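Local coordinates for protein chitinase A (Pteris ryukyuensis, PDB 4RL3) that probably hydrolyses the glycosidic bonds of chitin, this chain being the catalytic domain of a fern class III chitinase of glycosyl hydrolase family 18, at residues R5-A10 and H29-F34; A44-F49 and S97-N102; V73-S78 and Y114-I119; S87-T92 and I121-F126. One frame throughout, in Å; residues are numbered along the deposited sequence.

Contact 1: R5-A10 and H29-F34. With EDO (1,2-ethanediol), chain C.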
# COMPACT_ATOMS: atom_id res chain seq x y z
N ARG A 5 3.96 5.33 -5.92
CA ARG A 5 3.41 5.35 -4.55
C ARG A 5 4.49 5.15 -3.49
O ARG A 5 5.47 4.44 -3.72
CB ARG A 5 2.32 4.29 -4.37
CG ARG A 5 1.54 3.99 -5.64
CD ARG A 5 0.39 3.03 -5.40
NE ARG A 5 -0.77 3.70 -4.81
CZ ARG A 5 -1.77 3.07 -4.20
NH1 ARG A 5 -1.74 1.75 -4.04
NH2 ARG A 5 -2.78 3.77 -3.69
N GLU A 6 4.30 5.82 -2.35
CA GLU A 6 5.27 5.85 -1.26
C GLU A 6 4.54 5.59 0.06
O GLU A 6 3.74 6.43 0.51
CB GLU A 6 5.95 7.23 -1.21
CG GLU A 6 7.05 7.39 -0.17
CD GLU A 6 8.41 6.90 -0.64
OE1 GLU A 6 8.51 6.32 -1.74
OE2 GLU A 6 9.38 7.10 0.12
N TYR A 7 4.80 4.45 0.69
CA TYR A 7 4.33 4.23 2.06
C TYR A 7 5.05 5.16 3.02
O TYR A 7 6.24 5.44 2.85
CB TYR A 7 4.52 2.77 2.51
CG TYR A 7 3.56 1.78 1.89
CD1 TYR A 7 3.79 1.23 0.62
CD2 TYR A 7 2.42 1.37 2.57
CE1 TYR A 7 2.92 0.32 0.06
CE2 TYR A 7 1.54 0.45 2.01
CZ TYR A 7 1.80 -0.07 0.76
OH TYR A 7 0.94 -0.98 0.17
N ILE A 8 4.32 5.65 4.03
CA ILE A 8 4.90 6.56 5.01
C ILE A 8 4.16 6.56 6.34
O ILE A 8 2.93 6.53 6.38
CB ILE A 8 4.94 8.00 4.43
CG1 ILE A 8 5.60 8.99 5.41
CG2 ILE A 8 3.55 8.49 4.04
CD1 ILE A 8 6.00 10.29 4.75
N GLY A 9 4.93 6.60 7.43
CA GLY A 9 4.41 6.98 8.74
C GLY A 9 4.41 5.96 9.87
O GLY A 9 4.11 6.33 10.99
N ALA A 10 4.77 4.71 9.58
CA ALA A 10 4.58 3.63 10.56
C ALA A 10 5.66 3.55 11.62
O ALA A 10 5.42 2.97 12.67
CB ALA A 10 4.45 2.29 9.85
N HIS A 29 1.09 8.97 -5.22
CA HIS A 29 0.32 8.59 -4.04
C HIS A 29 1.21 8.41 -2.82
O HIS A 29 2.12 7.57 -2.85
CB HIS A 29 -0.43 7.27 -4.26
CG HIS A 29 -1.39 7.29 -5.41
ND1 HIS A 29 -1.95 6.13 -5.92
CD2 HIS A 29 -1.91 8.31 -6.13
CE1 HIS A 29 -2.75 6.44 -6.92
NE2 HIS A 29 -2.75 7.75 -7.07
N PHE A 30 0.95 9.16 -1.75
CA PHE A 30 1.44 8.75 -0.44
C PHE A 30 0.45 7.73 0.13
O PHE A 30 -0.76 7.85 -0.08
CB PHE A 30 1.53 9.93 0.53
CG PHE A 30 2.64 10.89 0.24
CD1 PHE A 30 3.95 10.56 0.52
CD2 PHE A 30 2.37 12.15 -0.28
CE1 PHE A 30 4.98 11.45 0.28
CE2 PHE A 30 3.40 13.05 -0.53
CZ PHE A 30 4.70 12.69 -0.25
N ILE A 31 0.97 6.76 0.86
CA ILE A 31 0.13 5.79 1.57
C ILE A 31 0.50 5.78 3.05
O ILE A 31 1.54 5.24 3.43
CB ILE A 31 0.24 4.38 0.98
CG1 ILE A 31 0.05 4.39 -0.53
CG2 ILE A 31 -0.80 3.47 1.63
CD1 ILE A 31 0.30 3.05 -1.17
N LEU A 32 -0.34 6.40 3.86
CA LEU A 32 -0.17 6.41 5.30
C LEU A 32 -0.24 4.99 5.84
O LEU A 32 -1.18 4.25 5.53
CB LEU A 32 -1.26 7.27 5.96
CG LEU A 32 -1.08 8.77 5.74
CD1 LEU A 32 -2.35 9.55 6.08
CD2 LEU A 32 0.12 9.28 6.51
N ALA A 33 0.75 4.63 6.66
CA ALA A 33 0.84 3.28 7.22
C ALA A 33 0.92 3.42 8.75
O ALA A 33 1.88 4.01 9.22
CB ALA A 33 2.07 2.58 6.66
N PHE A 34 -0.03 2.92 9.54
CA PHE A 34 -1.19 2.11 9.16
C PHE A 34 -2.41 2.52 9.99
O PHE A 34 -2.27 3.01 11.12
CB PHE A 34 -0.91 0.64 9.49
CG PHE A 34 0.16 0.01 8.66
CD1 PHE A 34 -0.12 -0.43 7.38
CD2 PHE A 34 1.46 -0.15 9.15
CE1 PHE A 34 0.85 -1.01 6.60
CE2 PHE A 34 2.44 -0.74 8.38
CZ PHE A 34 2.14 -1.17 7.10
C1 EDO C . 6.07 2.06 6.78
O1 EDO C . 5.78 3.45 7.03
C2 EDO C . 7.18 1.54 7.70
O2 EDO C . 8.44 2.10 7.36
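Two neighbouring parallel strands of the TIM barrel run here side by side, Arg5 to Ile8 against His29 to Leu32. Backbone bonds alternate between them: Glu6 N donates to His29 O, Ile31 N to Glu6 O, Ile8 N to Ile31 O, and Ala33 N to Ile8 O, the first at 2.8 Å and the last at 2.9 Å. Arg5, Tyr7, His29 and Ile31 share one face. Arg5, bent at chi3 (79°), brings NE to 2.9 Å from His29 ND1; the donor lies in the plane of the imidazole, while the guanidinium is turned 79° against that ring. Ile31 CD1 sits over the centre of the guanidinium face, 3.7 Å from Arg5 CZ, and also over the Tyr7 ring, 4.1 Å from its centroid, in a CH-pi contact. A single methyl, CD1, thus separates the cationic guanidinium from the aromatic ring, a place that suits an aliphatic side chain. This face is the interior of the barrel, where Arg5 NH1 is bonded to Asn181 and Ser155, and Tyr7 OH to Asp120 and Asn181. The outward face is apolar apart from Glu6: Ile8 CG2 reaches Phe30 CD1 at 4.1 Å, and Ile8 also touches helix 250-254. Past the strand, Gly9 takes a positive phi of 116° that few other residues tolerate. The chain then brings Ala10 CB 4.0 Å from Ala33 CB, beside the ring of Phe34, which follows a non-proline cis peptide. Ala10 N donates, at 3.0 Å, to O1 of a 1,2-ethanediol that probably came from the crystallisation liquor and is also bonded to Ser249 and Asp251.

Contact 2: A44-F49 and S97-N102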
# COMPACT_ATOMS: atom_id res chain seq x y z
N ALA A 44 -8.46 -6.61 19.31
CA ALA A 44 -9.22 -6.30 18.09
C ALA A 44 -10.48 -5.48 18.41
O ALA A 44 -11.11 -5.69 19.45
CB ALA A 44 -9.60 -7.59 17.36
N THR A 45 -10.85 -4.57 17.51
CA THR A 45 -12.00 -3.70 17.73
C THR A 45 -13.18 -4.03 16.83
O THR A 45 -14.15 -3.26 16.80
CB THR A 45 -11.63 -2.23 17.49
OG1 THR A 45 -11.24 -2.08 16.11
CG2 THR A 45 -10.51 -1.79 18.40
N ASN A 46 -13.10 -5.12 16.07
CA ASN A 46 -14.15 -5.50 15.12
C ASN A 46 -14.41 -4.45 14.05
O ASN A 46 -15.55 -4.03 13.80
CB ASN A 46 -15.45 -5.87 15.84
CG ASN A 46 -16.43 -6.57 14.92
OD1 ASN A 46 -16.03 -7.37 14.06
ND2 ASN A 46 -17.71 -6.28 15.09
N GLY A 47 -13.32 -4.02 13.42
CA GLY A 47 -13.39 -3.12 12.29
C GLY A 47 -13.47 -1.64 12.61
O GLY A 47 -13.67 -0.84 11.70
N VAL A 48 -13.35 -1.25 13.88
CA VAL A 48 -13.31 0.18 14.21
C VAL A 48 -11.84 0.61 14.13
O VAL A 48 -11.02 0.27 14.99
CB VAL A 48 -13.91 0.51 15.60
CG1 VAL A 48 -13.85 2.00 15.83
CG2 VAL A 48 -15.36 0.04 15.69
N PHE A 49 -11.50 1.32 13.06
CA PHE A 49 -10.10 1.63 12.77
C PHE A 49 -9.52 2.77 13.59
O PHE A 49 -10.13 3.83 13.72
CB PHE A 49 -9.90 1.88 11.28
CG PHE A 49 -9.86 0.60 10.49
CD1 PHE A 49 -8.66 -0.06 10.29
CD2 PHE A 49 -11.03 0.00 10.04
CE1 PHE A 49 -8.61 -1.26 9.61
CE2 PHE A 49 -10.99 -1.20 9.36
CZ PHE A 49 -9.78 -1.84 9.15
N SER A 97 -21.03 -8.86 8.87
CA SER A 97 -21.82 -7.65 8.75
C SER A 97 -21.40 -6.56 9.73
O SER A 97 -21.38 -5.38 9.37
CB SER A 97 -23.31 -7.95 8.89
OG SER A 97 -23.62 -8.40 10.19
N SER A 98 -21.06 -6.95 10.96
CA SER A 98 -20.69 -5.95 11.96
C SER A 98 -19.30 -5.39 11.68
O SER A 98 -19.07 -4.18 11.85
CB SER A 98 -20.80 -6.49 13.39
OG SER A 98 -19.92 -7.57 13.65
N TRP A 99 -18.37 -6.24 11.24
CA TRP A 99 -17.04 -5.76 10.87
C TRP A 99 -17.16 -4.75 9.71
O TRP A 99 -16.58 -3.65 9.76
CB TRP A 99 -16.08 -6.93 10.53
CG TRP A 99 -14.64 -6.47 10.38
CD1 TRP A 99 -13.68 -6.51 11.34
CD2 TRP A 99 -14.03 -5.87 9.23
NE1 TRP A 99 -12.51 -5.96 10.87
CE2 TRP A 99 -12.70 -5.57 9.57
CE3 TRP A 99 -14.48 -5.57 7.94
CZ2 TRP A 99 -11.81 -4.97 8.68
CZ3 TRP A 99 -13.60 -4.97 7.05
CH2 TRP A 99 -12.27 -4.68 7.42
N VAL A 100 -17.90 -5.13 8.68
CA VAL A 100 -18.05 -4.27 7.52
C VAL A 100 -18.68 -2.93 7.90
O VAL A 100 -18.21 -1.89 7.47
CB VAL A 100 -18.87 -4.97 6.41
CG1 VAL A 100 -19.30 -3.98 5.34
CG2 VAL A 100 -18.06 -6.12 5.82
N ALA A 101 -19.73 -2.95 8.74
CA ALA A 101 -20.37 -1.70 9.11
C ALA A 101 -19.42 -0.78 9.86
O ALA A 101 -19.38 0.43 9.63
CB ALA A 101 -21.64 -1.96 9.92
N ASN A 102 -18.64 -1.36 10.76
CA ASN A 102 -17.64 -0.58 11.49
C ASN A 102 -16.49 -0.10 10.63
O ASN A 102 -15.98 1.01 10.83
CB ASN A 102 -17.09 -1.41 12.66
CG ASN A 102 -18.00 -1.38 13.88
OD1 ASN A 102 -18.72 -0.40 14.12
ND2 ASN A 102 -17.96 -2.44 14.66
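Asn46 to Phe49, in the loop between strands 27-36 and 50-51, lean on Ser98, Trp99 and Asn102 near the start of helix 96-114, one of the helices that surround the TIM barrel. Just ahead, Thr45 OG1 donates to Val48 O at 2.6 Å and ties the turn to itself. Asn46 has positive phi, which asparagine accepts readily, and its CG lies opposite the backbone N (chi1 -166°), carrying the amide to the helix. There Asn46 ND2 gives a nearly straight bond (170°) of 2.9 Å to Ser98 OG, which lies in the amide plane and is also bonded to Ser95. The other end of the amide, OD1, accepts from Thr94 N. The loop is held to the helix at one further point, where Asn102 ND2 donates to Asn46 O at 3.0 Å, the carbonyl oxygen lying close to the plane of the Asn102 amide. Gly47 comes next, with its CA over the five-membered ring of Trp99, 3.6 Å from the centroid. Glycine suits the place, since a CB here would collide with Trp99 O. The indole NE1 is bonded to Asp37. A leucine in place of Trp99 would probably leave Gly47 CA without the flat surface it rests on and Asp37 without the indole N-H. Val48 lays CG2 against the amide of Asn102, 3.5 Å from Asn102 CG. Phe49, buried, meets the indole obliquely, the planes 82° apart, with Phe49 CZ 3.8 Å from Trp99 CZ2.

Contact 3: V73-S78 and Y114-I119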
# COMPACT_ATOMS: atom_id res chain seq x y z
N VAL A 73 -0.68 14.95 -6.42
CA VAL A 73 -0.58 14.13 -5.19
C VAL A 73 -1.94 13.76 -4.60
O VAL A 73 -2.82 14.61 -4.44
CB VAL A 73 0.28 14.83 -4.13
CG1 VAL A 73 0.21 14.09 -2.79
CG2 VAL A 73 1.73 14.94 -4.61
N LYS A 74 -2.09 12.47 -4.29
CA LYS A 74 -3.18 11.95 -3.48
C LYS A 74 -2.57 11.25 -2.26
O LYS A 74 -1.39 10.89 -2.27
CB LYS A 74 -4.04 10.95 -4.26
CG LYS A 74 -4.87 11.54 -5.39
CD LYS A 74 -5.71 10.43 -6.03
CE LYS A 74 -6.59 10.90 -7.18
NZ LYS A 74 -7.34 9.74 -7.75
N VAL A 75 -3.37 11.10 -1.21
CA VAL A 75 -2.91 10.42 0.00
C VAL A 75 -3.93 9.35 0.38
O VAL A 75 -5.12 9.63 0.50
CB VAL A 75 -2.67 11.41 1.18
CG1 VAL A 75 -2.11 10.68 2.39
CG2 VAL A 75 -1.71 12.50 0.74
N MET A 76 -3.46 8.11 0.53
CA MET A 76 -4.32 6.98 0.89
C MET A 76 -3.91 6.48 2.27
O MET A 76 -2.95 6.99 2.85
CB MET A 76 -4.21 5.89 -0.19
CG MET A 76 -4.80 6.28 -1.56
SD MET A 76 -3.67 7.29 -2.53
CE MET A 76 -4.59 7.35 -4.06
N VAL A 77 -4.64 5.50 2.81
CA VAL A 77 -4.24 4.88 4.07
C VAL A 77 -4.22 3.37 3.89
O VAL A 77 -5.11 2.81 3.26
CB VAL A 77 -5.15 5.32 5.25
CG1 VAL A 77 -6.61 4.99 4.98
CG2 VAL A 77 -4.69 4.72 6.58
N SER A 78 -3.20 2.73 4.44
CA SER A 78 -3.05 1.28 4.42
C SER A 78 -3.56 0.66 5.71
O SER A 78 -3.35 1.20 6.80
CB SER A 78 -1.58 0.92 4.20
OG SER A 78 -1.44 -0.47 3.98
N TYR A 114 -8.87 13.33 7.40
CA TYR A 114 -7.50 13.48 6.89
C TYR A 114 -7.43 13.83 5.39
O TYR A 114 -6.34 13.92 4.84
CB TYR A 114 -6.68 12.21 7.20
CG TYR A 114 -6.15 12.23 8.62
CD1 TYR A 114 -6.96 11.90 9.69
CD2 TYR A 114 -4.83 12.59 8.90
CE1 TYR A 114 -6.50 11.95 10.98
CE2 TYR A 114 -4.35 12.63 10.19
CZ TYR A 114 -5.18 12.31 11.23
OH TYR A 114 -4.72 12.37 12.54
N HIS A 115 -8.58 14.08 4.75
CA HIS A 115 -8.61 14.52 3.34
C HIS A 115 -8.01 13.45 2.42
O HIS A 115 -7.26 13.75 1.50
CB HIS A 115 -7.87 15.85 3.16
CG HIS A 115 -8.05 16.81 4.28
ND1 HIS A 115 -9.26 17.40 4.57
CD2 HIS A 115 -7.17 17.27 5.21
CE1 HIS A 115 -9.11 18.20 5.62
NE2 HIS A 115 -7.86 18.13 6.02
N LEU A 116 -8.34 12.19 2.69
CA LEU A 116 -7.72 11.09 1.98
C LEU A 116 -8.48 10.71 0.71
O LEU A 116 -9.62 11.12 0.49
CB LEU A 116 -7.59 9.87 2.91
CG LEU A 116 -6.86 10.14 4.23
CD1 LEU A 116 -6.79 8.88 5.08
CD2 LEU A 116 -5.46 10.67 4.00
N ASP A 117 -7.84 9.86 -0.09
CA ASP A 117 -8.31 9.52 -1.43
C ASP A 117 -8.57 8.05 -1.64
O ASP A 117 -9.07 7.65 -2.70
CB ASP A 117 -7.25 9.97 -2.44
CG ASP A 117 -7.09 11.48 -2.47
OD1 ASP A 117 -8.01 12.13 -3.01
OD2 ASP A 117 -6.09 12.00 -1.94
N GLY A 118 -8.23 7.21 -0.66
CA GLY A 118 -8.32 5.78 -0.86
C GLY A 118 -7.74 4.94 0.24
O GLY A 118 -7.20 5.46 1.22
N ILE A 119 -7.88 3.63 0.07
CA ILE A 119 -7.39 2.66 1.04
C ILE A 119 -6.60 1.56 0.35
O ILE A 119 -6.83 1.24 -0.82
CB ILE A 119 -8.52 2.02 1.89
CG1 ILE A 119 -9.50 1.20 1.04
CG2 ILE A 119 -9.26 3.12 2.65
CD1 ILE A 119 -10.41 0.30 1.85
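With its CG set anti to the carbonyl carbon (chi1 -65°) and its carboxylate twisted by chi2 of -73°, Asp117 holds OD2 up to the backbone of Val75. Val75 N donates to Asp117 OD2 at 3.0 Å on the anti lone pair, and Asp117 N returns a 2.8 Å bond to Val75 O. One residue therefore meets both polar atoms of Val75, its side chain taking the role a carbonyl would play in a regular strand pair. OD2 also forms a salt bridge with Lys67. Were Asp117 an asparagine, Lys67 would probably lose its countercharge, and Val75 N could keep its acceptor only with the amide oxygen turned to it. Lys74 crosses the carboxylate at about a right angle, touching with methylenes, Lys74 CB being 3.3 Å from Asp117 OD2, while its ammonium goes on to Ser152. Gly118 leaves room for Met76, whose CG packs 3.6 Å from Gly118 CA; a CB would crowd that methylene. The amide N of Gly118 is buried without a partner. Val77 N then donates to Gly118 O, and the strands pair in parallel at Val77 and Ile119. Beside them Leu116 spreads its two methyls, CD2 3.7 Å from Val75 CG1 and CD1 3.9 Å from Val77 CG1, branched apolar chains that fill the layer between sheet and helices. Strand 73-81, helix 96-114 and strand 118-123 make up a beta-alpha-beta crossover of the TIM barrel, and Asp117 opens the DxxDxDxE signature of family 18.

Contact 4: S87-T92 and I121-F126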
# COMPACT_ATOMS: atom_id res chain seq x y z
N SER A 87 2.46 -7.38 18.69
CA SER A 87 1.64 -8.56 18.47
C SER A 87 1.20 -8.60 17.00
O SER A 87 1.01 -7.54 16.41
CB SER A 87 0.39 -8.53 19.34
OG SER A 87 0.70 -8.75 20.71
N PRO A 88 1.04 -9.80 16.42
CA PRO A 88 0.57 -9.87 15.03
C PRO A 88 -0.84 -9.31 14.85
O PRO A 88 -1.74 -9.57 15.65
CB PRO A 88 0.61 -11.38 14.72
CG PRO A 88 1.57 -11.94 15.72
CD PRO A 88 1.34 -11.14 16.95
N VAL A 89 -1.01 -8.51 13.79
CA VAL A 89 -2.32 -7.99 13.44
C VAL A 89 -3.09 -9.11 12.76
O VAL A 89 -3.08 -9.24 11.54
CB VAL A 89 -2.21 -6.74 12.54
CG1 VAL A 89 -3.60 -6.25 12.14
CG2 VAL A 89 -1.45 -5.64 13.24
N GLN A 90 -3.79 -9.90 13.57
CA GLN A 90 -4.63 -10.98 13.07
C GLN A 90 -5.93 -10.40 12.56
O GLN A 90 -6.63 -9.71 13.31
CB GLN A 90 -4.95 -11.97 14.20
CG GLN A 90 -3.76 -12.79 14.65
CD GLN A 90 -3.30 -13.78 13.61
OE1 GLN A 90 -3.97 -14.01 12.59
NE2 GLN A 90 -2.14 -14.39 13.85
N PHE A 91 -6.26 -10.64 11.29
CA PHE A 91 -7.57 -10.21 10.83
C PHE A 91 -8.63 -10.98 11.60
O PHE A 91 -8.59 -12.20 11.68
CB PHE A 91 -7.77 -10.44 9.33
CG PHE A 91 -9.04 -9.81 8.82
CD1 PHE A 91 -10.25 -10.47 8.94
CD2 PHE A 91 -9.02 -8.54 8.28
CE1 PHE A 91 -11.42 -9.89 8.51
CE2 PHE A 91 -10.19 -7.95 7.84
CZ PHE A 91 -11.39 -8.62 7.97
N THR A 92 -9.59 -10.26 12.17
CA THR A 92 -10.64 -10.93 12.93
C THR A 92 -11.93 -10.11 12.97
O THR A 92 -11.92 -8.87 13.06
CB THR A 92 -10.12 -11.31 14.33
OG1 THR A 92 -11.11 -12.07 15.04
CG2 THR A 92 -9.73 -10.10 15.12
N ILE A 121 -5.13 -2.43 1.22
CA ILE A 121 -5.34 -3.59 2.09
C ILE A 121 -4.01 -4.32 2.31
O ILE A 121 -3.45 -4.90 1.38
CB ILE A 121 -6.38 -4.56 1.49
CG1 ILE A 121 -7.61 -3.82 0.96
CG2 ILE A 121 -6.76 -5.61 2.54
CD1 ILE A 121 -8.37 -2.96 1.95
N ASP A 122 -3.54 -4.33 3.55
CA ASP A 122 -2.21 -4.88 3.87
C ASP A 122 -2.25 -5.76 5.11
O ASP A 122 -1.33 -5.74 5.92
CB ASP A 122 -1.19 -3.74 4.04
CG ASP A 122 0.25 -4.22 4.10
OD1 ASP A 122 0.57 -5.25 3.46
OD2 ASP A 122 1.07 -3.53 4.79
N TYR A 123 -3.32 -6.54 5.25
CA TYR A 123 -3.32 -7.60 6.25
C TYR A 123 -2.45 -8.76 5.79
O TYR A 123 -2.39 -9.07 4.60
CB TYR A 123 -4.73 -8.11 6.50
CG TYR A 123 -5.60 -7.15 7.26
CD1 TYR A 123 -5.55 -7.08 8.64
CD2 TYR A 123 -6.50 -6.33 6.59
CE1 TYR A 123 -6.38 -6.22 9.34
CE2 TYR A 123 -7.32 -5.44 7.27
CZ TYR A 123 -7.26 -5.39 8.65
OH TYR A 123 -8.10 -4.52 9.31
N GLU A 124 -1.79 -9.42 6.75
CA GLU A 124 -0.98 -10.59 6.40
C GLU A 124 -1.13 -11.79 7.33
O GLU A 124 -0.54 -12.83 7.07
CB GLU A 124 0.49 -10.20 6.33
CG GLU A 124 1.13 -9.93 7.67
CD GLU A 124 2.64 -9.78 7.57
OE1 GLU A 124 3.11 -8.63 7.69
OE2 GLU A 124 3.35 -10.79 7.35
N HIS A 125 -1.88 -11.65 8.41
CA HIS A 125 -2.07 -12.74 9.38
C HIS A 125 -3.51 -13.17 9.37
O HIS A 125 -4.41 -12.37 9.65
CB HIS A 125 -1.66 -12.29 10.77
CG HIS A 125 -0.26 -11.77 10.84
ND1 HIS A 125 0.84 -12.59 10.75
CD2 HIS A 125 0.21 -10.51 10.96
CE1 HIS A 125 1.93 -11.86 10.82
NE2 HIS A 125 1.58 -10.59 10.95
N PHE A 126 -3.73 -14.44 9.08
CA PHE A 126 -5.06 -14.99 8.87
C PHE A 126 -5.31 -16.25 9.68
O PHE A 126 -6.10 -17.09 9.29
CB PHE A 126 -5.24 -15.28 7.37
CG PHE A 126 -5.07 -14.06 6.52
CD1 PHE A 126 -6.03 -13.08 6.55
CD2 PHE A 126 -3.95 -13.87 5.74
CE1 PHE A 126 -5.90 -11.93 5.78
CE2 PHE A 126 -3.79 -12.73 4.98
CZ PHE A 126 -4.77 -11.76 5.00
O HOH W 1 -2.04 -8.24 9.28
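Phe91 drives the edge of its ring into the face of Tyr123, a T-shaped pair with planes at 82° and centroids 4.8 Å apart. Phe91 CD2 stands over the middle of the tyrosine ring; with CG anti to the backbone N (chi1 -172°), the phenyl group is carried toward the 121-126 segment. Val89 CG1 flanks the same ring, 3.9 Å from Tyr123 CE1, and Phe91 CB meets Phe126 CD1. Phe134 and Trp99 also border Phe91, so a large apolar ring suits the spot, whereas Tyr123 adds a hydroxyl bonded to Asp37. Farther out the imidazole of His125 lies between two aliphatic groups, Pro88 CB over one face, 3.9 Å from the centroid, and Glu124 CG over the opposite one. Its NE2 is bonded to Asp82, which, with the groups over its two faces, should help hold the ring's rotation. At the polar edge, Phe91 N donates a nearly straight bond of 3.0 Å to His125 O. Val89 centres an inverse gamma turn, with its carbonyl oxygen at the edge of the His125 ring; a water donates to Val89 O at 2.7 Å and accepts from Glu124 N at 2.8 Å. The loop after strand 87-88 thereby packs on the C-terminal end of strand 118-123, where Asp122 and Glu124 complete the DxxDxDxE signature of family 18 on the active-site side of the TIM barrel.

How the contacts relate
Contacts 1 and 3 lie in the buried core and belong to one sheet: strand 27-36 of the first adjoins strand 73-81 of the second, Leu32 O being 2.8 Å from Ser78 N. Backbone pairing dominates in both, but contact 1 is regular along its strands whereas contact 3 replaces one strand bond by a carboxylate. Contacts 2 and 4 are only partly buried and join loops to a helix and to a strand end, so aromatic rings, side-chain amides and a water do much of the work. These two touch through Trp99 and Phe91, and through Phe49 and Tyr123. Contacts 3 and 4 share strand 118-123, gripping its beginning and its end.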